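Local coordinates for BH2602 protein (Bacillus halodurans, PDB 3NWZ) that is of unknown function but binds coenzyme A and, as a hotdog-fold member of the thioesterase superfamily, possibly hydrolyses acyl-CoA, at residues I85-L90 with I115-P120; T124-V129 with G144-D149. All blocks are in the same frame, centred on the assembly; numbering follows the deposited sequence.

Contact 1: I85-L90 with I115-P120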
ATOM      1  N   ILE A  85      -9.376  -2.258 -13.515  1.00 40.94           N
ATOM      2  CA  ILE A  85      -9.292  -1.137 -14.449  1.00 46.23           C
ATOM      3  C   ILE A  85      -9.074   0.143 -13.635  1.00 41.91           C
ATOM      4  O   ILE A  85      -8.403   1.064 -14.077  1.00 38.51           O
ATOM      5  CB  ILE A  85     -10.579  -0.999 -15.301  1.00 52.92           C
ATOM      6  CG1 ILE A  85     -10.750  -2.216 -16.216  1.00 59.07           C
ATOM      7  CG2 ILE A  85     -10.511   0.250 -16.157  1.00 59.20           C
ATOM      8  CD1 ILE A  85      -9.715  -2.328 -17.320  1.00 64.21           C
ATOM      9  N   THR A  86      -9.632   0.194 -12.429  1.00 37.11           N
ATOM     10  CA  THR A  86      -9.457   1.359 -11.586  1.00 34.12           C
ATOM     11  C   THR A  86      -7.974   1.524 -11.264  1.00 28.62           C
ATOM     12  O   THR A  86      -7.399   2.618 -11.441  1.00 24.80           O
ATOM     13  CB  THR A  86     -10.224   1.241 -10.265  1.00 33.25           C
ATOM     14  OG1 THR A  86     -11.608   0.982 -10.523  1.00 47.86           O
ATOM     15  CG2 THR A  86     -10.095   2.553  -9.488  1.00 29.67           C
ATOM     16  N   ALA A  87      -7.363   0.437 -10.788  1.00 17.87           N
ATOM     17  CA  ALA A  87      -5.939   0.430 -10.443  1.00 20.66           C
ATOM     18  C   ALA A  87      -5.109   0.801 -11.640  1.00 29.78           C
ATOM     19  O   ALA A  87      -4.285   1.709 -11.595  1.00 31.83           O
ATOM     20  CB  ALA A  87      -5.546  -0.929  -9.957  1.00 21.25           C
ATOM     21  N   THR A  88      -5.335   0.093 -12.732  1.00 38.33           N
ATOM     22  CA  THR A  88      -4.601   0.336 -13.964  1.00 33.13           C
ATOM     23  C   THR A  88      -4.702   1.776 -14.449  1.00 35.65           C
ATOM     24  O   THR A  88      -3.798   2.267 -15.109  1.00 41.86           O
ATOM     25  CB  THR A  88      -5.089  -0.633 -15.049  1.00 30.82           C
ATOM     26  OG1 THR A  88      -4.773  -1.967 -14.633  1.00 35.68           O
ATOM     27  CG2 THR A  88      -4.419  -0.355 -16.372  1.00 26.57           C
ATOM     28  N   LEU A  89      -5.807   2.440 -14.126  1.00 29.43           N
ATOM     29  CA  LEU A  89      -6.025   3.845 -14.517  1.00 30.03           C
ATOM     30  C   LEU A  89      -5.160   4.751 -13.664  1.00 35.44           C
ATOM     31  O   LEU A  89      -4.414   5.570 -14.187  1.00 35.89           O
ATOM     32  CB  LEU A  89      -7.493   4.248 -14.323  1.00 28.27           C
ATOM     33  CG  LEU A  89      -7.922   5.640 -14.786  1.00 30.99           C
ATOM     34  CD1 LEU A  89      -7.749   5.765 -16.299  1.00 24.60           C
ATOM     35  CD2 LEU A  89      -9.385   5.850 -14.401  1.00 33.14           C
ATOM     36  N   LEU A  90      -5.259   4.592 -12.346  1.00 31.83           N
ATOM     37  CA  LEU A  90      -4.463   5.398 -11.425  1.00 30.62           C
ATOM     38  C   LEU A  90      -3.007   5.267 -11.834  1.00 29.21           C
ATOM     39  O   LEU A  90      -2.301   6.258 -11.980  1.00 31.99           O
ATOM     40  CB  LEU A  90      -4.646   4.900  -9.983  1.00 41.15           C
ATOM     41  CG  LEU A  90      -5.191   5.903  -8.962  1.00 37.13           C
ATOM     42  CD1 LEU A  90      -5.201   5.267  -7.599  1.00 43.40           C
ATOM     43  CD2 LEU A  90      -4.325   7.165  -8.948  1.00 34.38           C
ATOM     44  N   ILE A 115      -3.457   1.269  -3.174  1.00 14.68           N
ATOM     45  CA  ILE A 115      -4.774   1.778  -3.497  1.00 36.20           C
ATOM     46  C   ILE A 115      -5.787   1.433  -2.399  1.00 42.10           C
ATOM     47  O   ILE A 115      -5.730   0.369  -1.788  1.00 39.00           O
ATOM     48  CB  ILE A 115      -5.237   1.195  -4.843  1.00 47.12           C
ATOM     49  CG1 ILE A 115      -4.046   1.080  -5.796  1.00 61.51           C
ATOM     50  CG2 ILE A 115      -6.271   2.112  -5.484  1.00 60.80           C
ATOM     51  CD1 ILE A 115      -4.317   0.260  -7.049  1.00 67.38           C
ATOM     52  N   HIS A 116      -6.693   2.368  -2.145  1.00 35.00           N
ATOM     53  CA  HIS A 116      -7.736   2.209  -1.146  1.00 31.93           C
ATOM     54  C   HIS A 116      -9.026   2.414  -1.904  1.00 27.43           C
ATOM     55  O   HIS A 116      -9.235   3.466  -2.500  1.00 26.86           O
ATOM     56  CB  HIS A 116      -7.577   3.261  -0.034  1.00 30.09           C
ATOM     57  CG  HIS A 116      -6.349   3.064   0.796  1.00 36.55           C
ATOM     58  ND1 HIS A 116      -6.395   2.604   2.091  1.00 38.82           N
ATOM     59  CD2 HIS A 116      -5.037   3.161   0.479  1.00 44.28           C
ATOM     60  CE1 HIS A 116      -5.165   2.420   2.537  1.00 45.36           C
ATOM     61  NE2 HIS A 116      -4.322   2.750   1.577  1.00 48.39           N
ATOM     62  N   TYR A 117      -9.867   1.395  -1.924  1.00 24.96           N
ATOM     63  CA  TYR A 117     -11.127   1.484  -2.635  1.00 32.26           C
ATOM     64  C   TYR A 117     -12.132   2.138  -1.724  1.00 29.39           C
ATOM     65  O   TYR A 117     -12.248   1.780  -0.560  1.00 34.22           O
ATOM     66  CB  TYR A 117     -11.581   0.095  -3.054  1.00 41.50           C
ATOM     67  CG  TYR A 117     -10.723  -0.455  -4.158  1.00 41.25           C
ATOM     68  CD1 TYR A 117     -10.977  -0.130  -5.492  1.00 35.70           C
ATOM     69  CD2 TYR A 117      -9.615  -1.247  -3.865  1.00 30.78           C
ATOM     70  CE1 TYR A 117     -10.136  -0.578  -6.521  1.00 34.12           C
ATOM     71  CE2 TYR A 117      -8.775  -1.697  -4.877  1.00 44.56           C
ATOM     72  CZ  TYR A 117      -9.040  -1.357  -6.200  1.00 41.71           C
ATOM     73  OH  TYR A 117      -8.189  -1.787  -7.182  1.00 30.35           O
ATOM     74  N   VAL A 118     -12.874   3.091  -2.272  1.00 36.93           N
ATOM     75  CA  VAL A 118     -13.821   3.854  -1.486  1.00 46.05           C
ATOM     76  C   VAL A 118     -15.260   3.664  -1.926  1.00 45.54           C
ATOM     77  O   VAL A 118     -16.088   3.181  -1.157  1.00 55.01           O
ATOM     78  CB  VAL A 118     -13.434   5.348  -1.555  1.00 47.71           C
ATOM     79  CG1 VAL A 118     -14.522   6.205  -0.947  1.00 57.64           C
ATOM     80  CG2 VAL A 118     -12.094   5.557  -0.859  1.00 33.69           C
ATOM     81  N   LYS A 119     -15.552   4.060  -3.159  1.00 43.63           N
ATOM     82  CA  LYS A 119     -16.891   3.942  -3.711  1.00 45.63           C
ATOM     83  C   LYS A 119     -16.850   3.210  -5.045  1.00 48.49           C
ATOM     84  O   LYS A 119     -15.860   3.286  -5.781  1.00 47.53           O
ATOM     85  CB  LYS A 119     -17.520   5.328  -3.908  1.00 47.66           C
ATOM     86  CG  LYS A 119     -18.024   5.983  -2.627  1.00 65.26           C
ATOM     87  CD  LYS A 119     -18.699   7.328  -2.893  1.00 76.48           C
ATOM     88  CE  LYS A 119     -17.697   8.371  -3.364  1.00 83.07           C
ATOM     89  NZ  LYS A 119     -16.676   8.666  -2.321  1.00 81.99           N
ATOM     90  N   PRO A 120     -17.929   2.486  -5.372  1.00 48.34           N
ATOM     91  CA  PRO A 120     -18.035   1.732  -6.621  1.00 43.20           C
ATOM     92  C   PRO A 120     -17.849   2.654  -7.808  1.00 41.73           C
ATOM     93  O   PRO A 120     -18.522   3.685  -7.896  1.00 41.69           O
ATOM     94  CB  PRO A 120     -19.458   1.189  -6.577  1.00 45.46           C
ATOM     95  CG  PRO A 120     -19.718   1.050  -5.102  1.00 43.64           C
ATOM     96  CD  PRO A 120     -19.153   2.333  -4.567  1.00 45.13           C
TER

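Contact 2: T124-V129 with G144-D149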
ATOM      1  N   THR A 124     -20.697   7.446 -16.278  1.00 32.10           N
ATOM      2  CA  THR A 124     -20.298   7.358 -17.670  1.00 43.21           C
ATOM      3  C   THR A 124     -18.793   7.336 -17.931  1.00 45.24           C
ATOM      4  O   THR A 124     -18.364   6.989 -19.025  1.00 52.59           O
ATOM      5  CB  THR A 124     -20.906   8.502 -18.474  1.00 47.66           C
ATOM      6  OG1 THR A 124     -20.475   9.758 -17.923  1.00 53.15           O
ATOM      7  CG2 THR A 124     -22.419   8.405 -18.444  1.00 41.18           C
ATOM      8  N   TYR A 125     -17.992   7.724 -16.945  1.00 45.60           N
ATOM      9  CA  TYR A 125     -16.540   7.696 -17.121  1.00 48.40           C
ATOM     10  C   TYR A 125     -15.808   7.903 -15.800  1.00 47.07           C
ATOM     11  O   TYR A 125     -16.376   8.429 -14.853  1.00 45.86           O
ATOM     12  CB  TYR A 125     -16.093   8.774 -18.106  1.00 37.50           C
ATOM     13  CG  TYR A 125     -16.235  10.168 -17.564  1.00 37.02           C
ATOM     14  CD1 TYR A 125     -17.372  10.924 -17.826  1.00 49.18           C
ATOM     15  CD2 TYR A 125     -15.264  10.702 -16.725  1.00 36.10           C
ATOM     16  CE1 TYR A 125     -17.543  12.185 -17.262  1.00 53.65           C
ATOM     17  CE2 TYR A 125     -15.423  11.960 -16.152  1.00 47.29           C
ATOM     18  CZ  TYR A 125     -16.566  12.694 -16.426  1.00 55.16           C
ATOM     19  OH  TYR A 125     -16.729  13.930 -15.858  1.00 65.10           O
ATOM     20  N   LEU A 126     -14.550   7.480 -15.741  1.00 41.72           N
ATOM     21  CA  LEU A 126     -13.751   7.659 -14.534  1.00 39.55           C
ATOM     22  C   LEU A 126     -12.709   8.741 -14.776  1.00 41.55           C
ATOM     23  O   LEU A 126     -12.316   8.997 -15.919  1.00 42.64           O
ATOM     24  CB  LEU A 126     -13.086   6.347 -14.119  1.00 33.15           C
ATOM     25  CG  LEU A 126     -14.120   5.309 -13.679  1.00 37.55           C
ATOM     26  CD1 LEU A 126     -13.478   4.262 -12.774  1.00 35.89           C
ATOM     27  CD2 LEU A 126     -15.243   6.020 -12.917  1.00 48.35           C
ATOM     28  N   ARG A 127     -12.272   9.401 -13.713  1.00 35.52           N
ATOM     29  CA  ARG A 127     -11.300  10.464 -13.900  1.00 30.28           C
ATOM     30  C   ARG A 127     -10.205  10.335 -12.870  1.00 39.71           C
ATOM     31  O   ARG A 127     -10.401  10.710 -11.724  1.00 54.83           O
ATOM     32  CB  ARG A 127     -11.991  11.840 -13.774  1.00 19.84           C
ATOM     33  CG  ARG A 127     -11.297  12.940 -14.554  1.00 32.20           C
ATOM     34  CD  ARG A 127     -11.901  14.312 -14.239  1.00 47.39           C
ATOM     35  NE  ARG A 127     -11.439  14.861 -12.964  1.00 60.25           N
ATOM     36  CZ  ARG A 127     -12.246  15.304 -12.004  1.00 71.56           C
ATOM     37  NH1 ARG A 127     -13.560  15.260 -12.169  1.00 84.98           N
ATOM     38  NH2 ARG A 127     -11.739  15.792 -10.878  1.00 65.67           N
ATOM     39  N   ALA A 128      -9.059   9.790 -13.251  1.00 26.38           N
ATOM     40  CA  ALA A 128      -7.982   9.664 -12.287  1.00 23.62           C
ATOM     41  C   ALA A 128      -7.088  10.917 -12.320  1.00 22.67           C
ATOM     42  O   ALA A 128      -6.730  11.415 -13.389  1.00 41.78           O
ATOM     43  CB  ALA A 128      -7.149   8.377 -12.569  1.00 14.34           C
ATOM     44  N   VAL A 129      -6.724  11.422 -11.145  1.00 18.73           N
ATOM     45  CA  VAL A 129      -5.859  12.615 -11.068  1.00 13.81           C
ATOM     46  C   VAL A 129      -4.644  12.359 -10.204  1.00 35.32           C
ATOM     47  O   VAL A 129      -4.778  12.019  -9.030  1.00 42.30           O
ATOM     48  CB  VAL A 129      -6.621  13.848 -10.485  1.00 13.65           C
ATOM     49  CG1 VAL A 129      -5.720  15.111 -10.571  1.00 17.19           C
ATOM     50  CG2 VAL A 129      -7.929  14.029 -11.231  1.00 23.29           C
ATOM     51  N   GLY A 144      -2.437   9.872  -6.207  1.00 29.78           N
ATOM     52  CA  GLY A 144      -3.574  10.136  -7.076  1.00 24.68           C
ATOM     53  C   GLY A 144      -4.948   9.730  -6.556  1.00 26.72           C
ATOM     54  O   GLY A 144      -5.074   9.052  -5.549  1.00 28.93           O
ATOM     55  N   LYS A 145      -5.986  10.158  -7.261  1.00 33.83           N
ATOM     56  CA  LYS A 145      -7.358   9.849  -6.904  1.00 33.95           C
ATOM     57  C   LYS A 145      -8.162   9.570  -8.159  1.00 39.36           C
ATOM     58  O   LYS A 145      -7.854  10.075  -9.248  1.00 32.35           O
ATOM     59  CB  LYS A 145      -8.004  11.012  -6.150  1.00 37.98           C
ATOM     60  CG  LYS A 145      -7.666  11.040  -4.678  1.00 42.34           C
ATOM     61  CD  LYS A 145      -8.368  12.193  -3.972  1.00 45.19           C
ATOM     62  CE  LYS A 145      -8.065  12.185  -2.483  1.00 52.37           C
ATOM     63  NZ  LYS A 145      -6.598  12.319  -2.234  1.00 61.70           N
ATOM     64  N   VAL A 146      -9.186   8.741  -7.999  1.00 22.50           N
ATOM     65  CA  VAL A 146     -10.067   8.393  -9.094  1.00 22.91           C
ATOM     66  C   VAL A 146     -11.458   8.920  -8.716  1.00 31.72           C
ATOM     67  O   VAL A 146     -11.926   8.700  -7.604  1.00 39.58           O
ATOM     68  CB  VAL A 146     -10.111   6.849  -9.310  1.00 30.05           C
ATOM     69  CG1 VAL A 146     -11.018   6.515 -10.464  1.00 31.64           C
ATOM     70  CG2 VAL A 146      -8.718   6.317  -9.579  1.00 29.93           C
ATOM     71  N   TYR A 147     -12.104   9.611  -9.656  1.00 33.22           N
ATOM     72  CA  TYR A 147     -13.433  10.198  -9.443  1.00 31.24           C
ATOM     73  C   TYR A 147     -14.496   9.745 -10.444  1.00 35.98           C
ATOM     74  O   TYR A 147     -14.192   9.420 -11.599  1.00 38.60           O
ATOM     75  CB  TYR A 147     -13.341  11.733  -9.514  1.00 39.95           C
ATOM     76  CG  TYR A 147     -12.358  12.350  -8.543  1.00 34.72           C
ATOM     77  CD1 TYR A 147     -11.219  13.003  -8.993  1.00 29.59           C
ATOM     78  CD2 TYR A 147     -12.582  12.292  -7.178  1.00 33.58           C
ATOM     79  CE1 TYR A 147     -10.325  13.586  -8.098  1.00 38.04           C
ATOM     80  CE2 TYR A 147     -11.700  12.866  -6.282  1.00 37.85           C
ATOM     81  CZ  TYR A 147     -10.576  13.512  -6.742  1.00 37.56           C
ATOM     82  OH  TYR A 147      -9.712  14.087  -5.834  1.00 39.60           O
ATOM     83  N   THR A 148     -15.750   9.742 -10.009  1.00 34.53           N
ATOM     84  CA  THR A 148     -16.849   9.362 -10.899  1.00 36.60           C
ATOM     85  C   THR A 148     -17.167  10.639 -11.642  1.00 32.40           C
ATOM     86  O   THR A 148     -16.521  11.664 -11.392  1.00 29.47           O
ATOM     87  CB  THR A 148     -18.086   8.960 -10.116  1.00 49.50           C
ATOM     88  OG1 THR A 148     -18.485  10.049  -9.271  1.00 59.65           O
ATOM     89  CG2 THR A 148     -17.807   7.747  -9.280  1.00 42.72           C
ATOM     90  N   ASP A 149     -18.150  10.611 -12.537  1.00 29.46           N
ATOM     91  CA  ASP A 149     -18.505  11.841 -13.255  1.00 55.77           C
ATOM     92  C   ASP A 149     -19.310  12.801 -12.371  1.00 66.88           C
ATOM     93  O   ASP A 149     -19.845  13.802 -12.850  1.00 73.10           O
ATOM     94  CB  ASP A 149     -19.298  11.539 -14.530  1.00 55.70           C
ATOM     95  CG  ASP A 149     -20.353  10.488 -14.322  1.00 49.70           C
ATOM     96  OD1 ASP A 149     -20.787  10.276 -13.171  1.00 47.15           O
ATOM     97  OD2 ASP A 149     -20.760   9.873 -15.323  1.00 51.11           O
TER

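Contact 1: I85-L90 with I115-P120
The phenol ring of Tyr117 meets the helix with its rim: Thr86 CB lies at the ring edge, near its plane, 4.2 Å from Tyr117 CE1. The hydroxyl, Tyr117 OH, lies 3.9 Å from Ala87 CB and is hydrogen-bonded to the backbone O of Gly83, one turn earlier. That bond fixes the far end of a side chain whose CG, set beside the backbone N (chi1 -71°), swings the ring toward the helix, though its CB does not point there. Thr110 of the second subunit also packs on Tyr117. A long central helix, 83-100, wrapped by an antiparallel sheet is the sausage-in-bun plan of the hotdog fold, and here the helix runs over strand 108-117 at an angle of 138°, the axes of the two short segments 10.2 Å apart at their closest. Such a spacing is bridged by side chains alone, and no hydrogen bond passes between the segments. Ile115 does most of the bridging with its two branches. Its CD1 methyl meets the small Ala87, where CD1 and Ala87 CB are 3.4 Å apart, while its CG2 methyl lies 3.9 Å from Leu90 CD1 as the two side chains slide past each other in opposite directions. Val146 of strand 139-147 also touches both Thr86 and Leu90, and the backbone of Ile115 and His116 pairs with an antiparallel strand of the second subunit, carrying the sheet across the interface.

Contact 2: T124-V129 with G144-D149
Asp149 OD2 takes two bonds from Thr124: the backbone N gives a nearly straight one from above the carboxylate plane, and Thr124 OG1, 2.6 Å from Asp149 OD2, approaches on the anti lone pair. Thr124 can offer both because its OG1 sits between backbone N and carbonyl carbon (chi1 59°). Asp149 CB lies 3.3 Å from Tyr125 CE1, with ring and carboxylate planes almost perpendicular. Further along, Arg127 leaves the strand extended and then bends at chi3 (78°), which brings NH2 to 3.4 Å from Tyr147 CD1. That ring carbon lies over one face of the guanidinium, while NH2 approaches the ring obliquely; the planes are 38° apart, so this is no flat stack. Arg127 NE has a long, weak ion pair with Glu65. Val129 CG2 lies in the plane of the Tyr147 ring, at its edge, 4.0 Å from Tyr147 CE1. In the backbone, Arg127 with Tyr147 and Val129 with Lys145 are hydrogen-bonded antiparallel pairs flanking the non-hydrogen-bonded pair Ala128 with Val146. The hairpin occupies the middle of the hotdog sheet, between strands 64-69 and 153-163. Its Arg127, Val129 and Tyr147 side chains lie on one face, and on the other Leu126, Ala128 and Val146 pack on helix 83-100.

From the N terminus, two helices and the strands 55-58 and 64-69 come before helix 83-100; the chain then passes through a loop into strand 108-117, and contact 1 closes that excursion by bringing the strand back against the helix. Contact 2 opens only afterwards, four residues on, and closes the hairpin of strands 125-135 and 139-147; the two are therefore in series, neither nested nor crossed. In space they adjoin, their centres about 9 Å apart, because the helix passes over both parts of one sheet: Leu89 CG reaches Ala128 CB at 3.6 Å. Contact 1 ties the helix to an outermost strand of this chain, contact 2 joins two central strands, and strand 153-163 lies between.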